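Local coordinates for protein exopolyphosphatase (Aquifex aeolicus, PDB 1T6C) that probably hydrolyses phosphoanhydride bonds, as in exopolyphosphatases and guanosine pentaphosphate phosphohydrolases of the actin-like Ppx/GppA family, and binds a calcium ion, at residues 66-69 / 70-74. Residues are numbered along the deposited sequence; the frame is centred on the assembly and turned at random.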
ATOM      1  N   THR A  66       2.195  -9.218 -19.200  1.00 17.75           N
ATOM      2  CA  THR A  66       1.627  -7.985 -18.640  1.00 16.44           C
ATOM      3  C   THR A  66       0.779  -7.271 -19.697  1.00 16.30           C
ATOM      4  O   THR A  66      -0.337  -6.852 -19.408  1.00 15.09           O
ATOM      5  CB  THR A  66       2.724  -7.084 -18.091  1.00 15.83           C
ATOM      6  OG1 THR A  66       3.395  -7.714 -16.995  1.00 16.07           O
ATOM      7  CG2 THR A  66       2.137  -5.801 -17.476  1.00 14.85           C
ATOM      8  N   ILE A  67       1.270  -7.213 -20.937  1.00 16.37           N
ATOM      9  CA  ILE A  67       0.495  -6.630 -22.020  1.00 17.03           C
ATOM     10  C   ILE A  67      -0.819  -7.409 -22.210  1.00 16.64           C
ATOM     11  O   ILE A  67      -1.869  -6.807 -22.383  1.00 15.46           O
ATOM     12  CB  ILE A  67       1.331  -6.530 -23.314  1.00 18.01           C
ATOM     13  CG1 ILE A  67       2.396  -5.446 -23.145  1.00 18.48           C
ATOM     14  CG2 ILE A  67       0.462  -6.226 -24.534  1.00 18.41           C
ATOM     15  CD1 ILE A  67       3.336  -5.334 -24.274  1.00 20.94           C
ATOM     16  N   GLN A  68      -0.790  -8.743 -22.163  1.00 17.66           N
ATOM     17  CA  GLN A  68      -2.025  -9.510 -22.353  1.00 17.94           C
ATOM     18  C   GLN A  68      -3.039  -9.234 -21.237  1.00 16.19           C
ATOM     19  O   GLN A  68      -4.205  -9.086 -21.522  1.00 16.19           O
ATOM     20  CB  GLN A  68      -1.746 -11.020 -22.484  1.00 19.26           C
ATOM     21  CG  GLN A  68      -2.973 -11.883 -22.907  1.00 25.16           C
ATOM     22  CD  GLN A  68      -3.935 -11.215 -23.930  1.00 31.40           C
ATOM     23  OE1 GLN A  68      -5.074 -10.803 -23.580  1.00 34.25           O
ATOM     24  NE2 GLN A  68      -3.487 -11.116 -25.183  1.00 34.62           N
ATOM     25  N   VAL A  69      -2.577  -9.106 -20.000  1.00 16.00           N
ATOM     26  CA  VAL A  69      -3.448  -8.783 -18.860  1.00 14.74           C
ATOM     27  C   VAL A  69      -4.082  -7.404 -19.053  1.00 14.14           C
ATOM     28  O   VAL A  69      -5.270  -7.204 -18.781  1.00 13.65           O
ATOM     29  CB  VAL A  69      -2.675  -8.806 -17.518  1.00 14.71           C
ATOM     30  CG1 VAL A  69      -3.502  -8.173 -16.408  1.00 17.84           C
ATOM     31  CG2 VAL A  69      -2.278 -10.241 -17.160  1.00 16.94           C
ATOM     32  N   LEU A  70      -3.279  -6.462 -19.537  1.00 13.83           N
ATOM     33  CA  LEU A  70      -3.744  -5.103 -19.736  1.00 13.28           C
ATOM     34  C   LEU A  70      -4.796  -5.073 -20.840  1.00 13.03           C
ATOM     35  O   LEU A  70      -5.756  -4.327 -20.739  1.00 12.36           O
ATOM     36  CB  LEU A  70      -2.576  -4.130 -20.013  1.00 12.79           C
ATOM     37  CG  LEU A  70      -1.630  -3.901 -18.853  1.00 11.88           C
ATOM     38  CD1 LEU A  70      -0.413  -3.115 -19.251  1.00 14.18           C
ATOM     39  CD2 LEU A  70      -2.352  -3.183 -17.695  1.00 12.92           C
ATOM     40  N   LYS A  71      -4.624  -5.874 -21.897  1.00 14.74           N
ATOM     41  CA  LYS A  71      -5.650  -5.969 -22.926  1.00 15.22           C
ATOM     42  C   LYS A  71      -6.974  -6.475 -22.337  1.00 15.76           C
ATOM     43  O   LYS A  71      -8.036  -5.934 -22.644  1.00 15.96           O
ATOM     44  CB  LYS A  71      -5.183  -6.837 -24.107  1.00 16.27           C
ATOM     45  CG  LYS A  71      -4.059  -6.234 -24.915  1.00 15.45           C
ATOM     46  CD  LYS A  71      -3.552  -7.230 -25.974  1.00 18.05           C
ATOM     47  CE  LYS A  71      -2.651  -6.627 -26.970  1.00 19.04           C
ATOM     48  NZ  LYS A  71      -2.224  -7.682 -27.959  1.00 22.61           N
ATOM     49  N   GLU A  72      -6.897  -7.478 -21.458  1.00 16.08           N
ATOM     50  CA  GLU A  72      -8.073  -8.033 -20.811  1.00 16.39           C
ATOM     51  C   GLU A  72      -8.733  -6.988 -19.923  1.00 15.09           C
ATOM     52  O   GLU A  72      -9.939  -6.838 -19.959  1.00 14.28           O
ATOM     53  CB  GLU A  72      -7.693  -9.276 -20.027  1.00 18.35           C
ATOM     54  CG  GLU A  72      -7.297 -10.391 -20.986  1.00 24.14           C
ATOM     55  CD  GLU A  72      -6.527 -11.533 -20.354  1.00 32.97           C
ATOM     56  OE1 GLU A  72      -6.423 -11.579 -19.102  1.00 39.41           O
ATOM     57  OE2 GLU A  72      -6.033 -12.405 -21.133  1.00 39.64           O
ATOM     58  N   TYR A  73      -7.925  -6.195 -19.223  1.00 13.80           N
ATOM     59  CA  TYR A  73      -8.480  -5.120 -18.399  1.00 12.76           C
ATOM     60  C   TYR A  73      -9.121  -4.051 -19.255  1.00 13.75           C
ATOM     61  O   TYR A  73     -10.180  -3.559 -18.931  1.00 12.23           O
ATOM     62  CB  TYR A  73      -7.407  -4.511 -17.508  1.00 13.06           C
ATOM     63  CG  TYR A  73      -6.905  -5.396 -16.378  1.00 10.74           C
ATOM     64  CD1 TYR A  73      -7.493  -6.643 -16.098  1.00 14.00           C
ATOM     65  CD2 TYR A  73      -5.901  -4.951 -15.553  1.00  9.95           C
ATOM     66  CE1 TYR A  73      -7.004  -7.443 -15.076  1.00 15.35           C
ATOM     67  CE2 TYR A  73      -5.446  -5.693 -14.517  1.00 12.05           C
ATOM     68  CZ  TYR A  73      -6.003  -6.950 -14.276  1.00 13.30           C
ATOM     69  OH  TYR A  73      -5.532  -7.673 -13.236  1.00 15.83           O
ATOM     70  N   LYS A  74      -8.516  -3.709 -20.380  1.00 13.52           N
ATOM     71  CA  LYS A  74      -9.104  -2.707 -21.259  1.00 13.55           C
ATOM     72  C   LYS A  74     -10.462  -3.178 -21.827  1.00 13.53           C
ATOM     73  O   LYS A  74     -11.378  -2.390 -21.974  1.00 13.69           O
ATOM     74  CB  LYS A  74      -8.113  -2.373 -22.395  1.00 14.61           C
ATOM     75  CG  LYS A  74      -8.557  -1.266 -23.365  1.00 17.57           C
ATOM     76  CD  LYS A  74      -8.914   0.053 -22.671  1.00 20.29           C
ATOM     77  CE  LYS A  74      -9.046   1.218 -23.686  1.00 20.74           C
ATOM     78  NZ  LYS A  74      -9.961   0.909 -24.831  1.00 19.23           N
TER
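V69 and Y73, one helical turn apart, meet through a CH-pi contact: CG1 of V69 sits 3.7 Å from the centroid of the Y73 ring, only 21° off the ring normal, hence over the face. It is offset toward the rim, and its nearest ring atom is CZ of Y73. With CG1 anti to the backbone N (chi1 167°), V69 lays this methyl over the ring face while the two side chains run side by side.

Four consecutive i to i+4 hydrogen bonds satisfy the carbonyls of T66 to V69 and the N-H groups of L70 to Y73. L70 N donates to T66 O at 3.0 Å and K71 N to I67 O at 2.9 Å; E72 N reaches Q68 O at 3.1 Å, and Y73 N closes the series on V69 O at 2.9 Å. All four are moderately bent, with N-H...O angles of 154-158°. K74 N continues the pattern to L70 O.

Several polar side-chain ends have partners outside 66-74. The buried hydroxyl OG1 of T66 is hydrogen-bonded to R62 O, one turn back in the same helix, and to T46 OG1; OH of Y73 is hydrogen-bonded to V24 O, and E72 OE1 forms a salt bridge with R44 NH1. Replacing Y73 by alanine removes ring and hydroxyl, which is likely to leave V24 O without that partner and CG1 of V69 without the ring face it packs on.

Apolar contacts follow the same spacing: CG2 of T66 lies 4.1 Å from CD1 of L70, and CG2 of I67 is 4.0 Å from CE of K71. Together, V69 and Y73 against strands 23-32 and 35-45, and I67 and L70 against helix 99-109, mark helix 60-79 as an alpha-helix packed between sheet and helix in an actin-like alpha/beta fold.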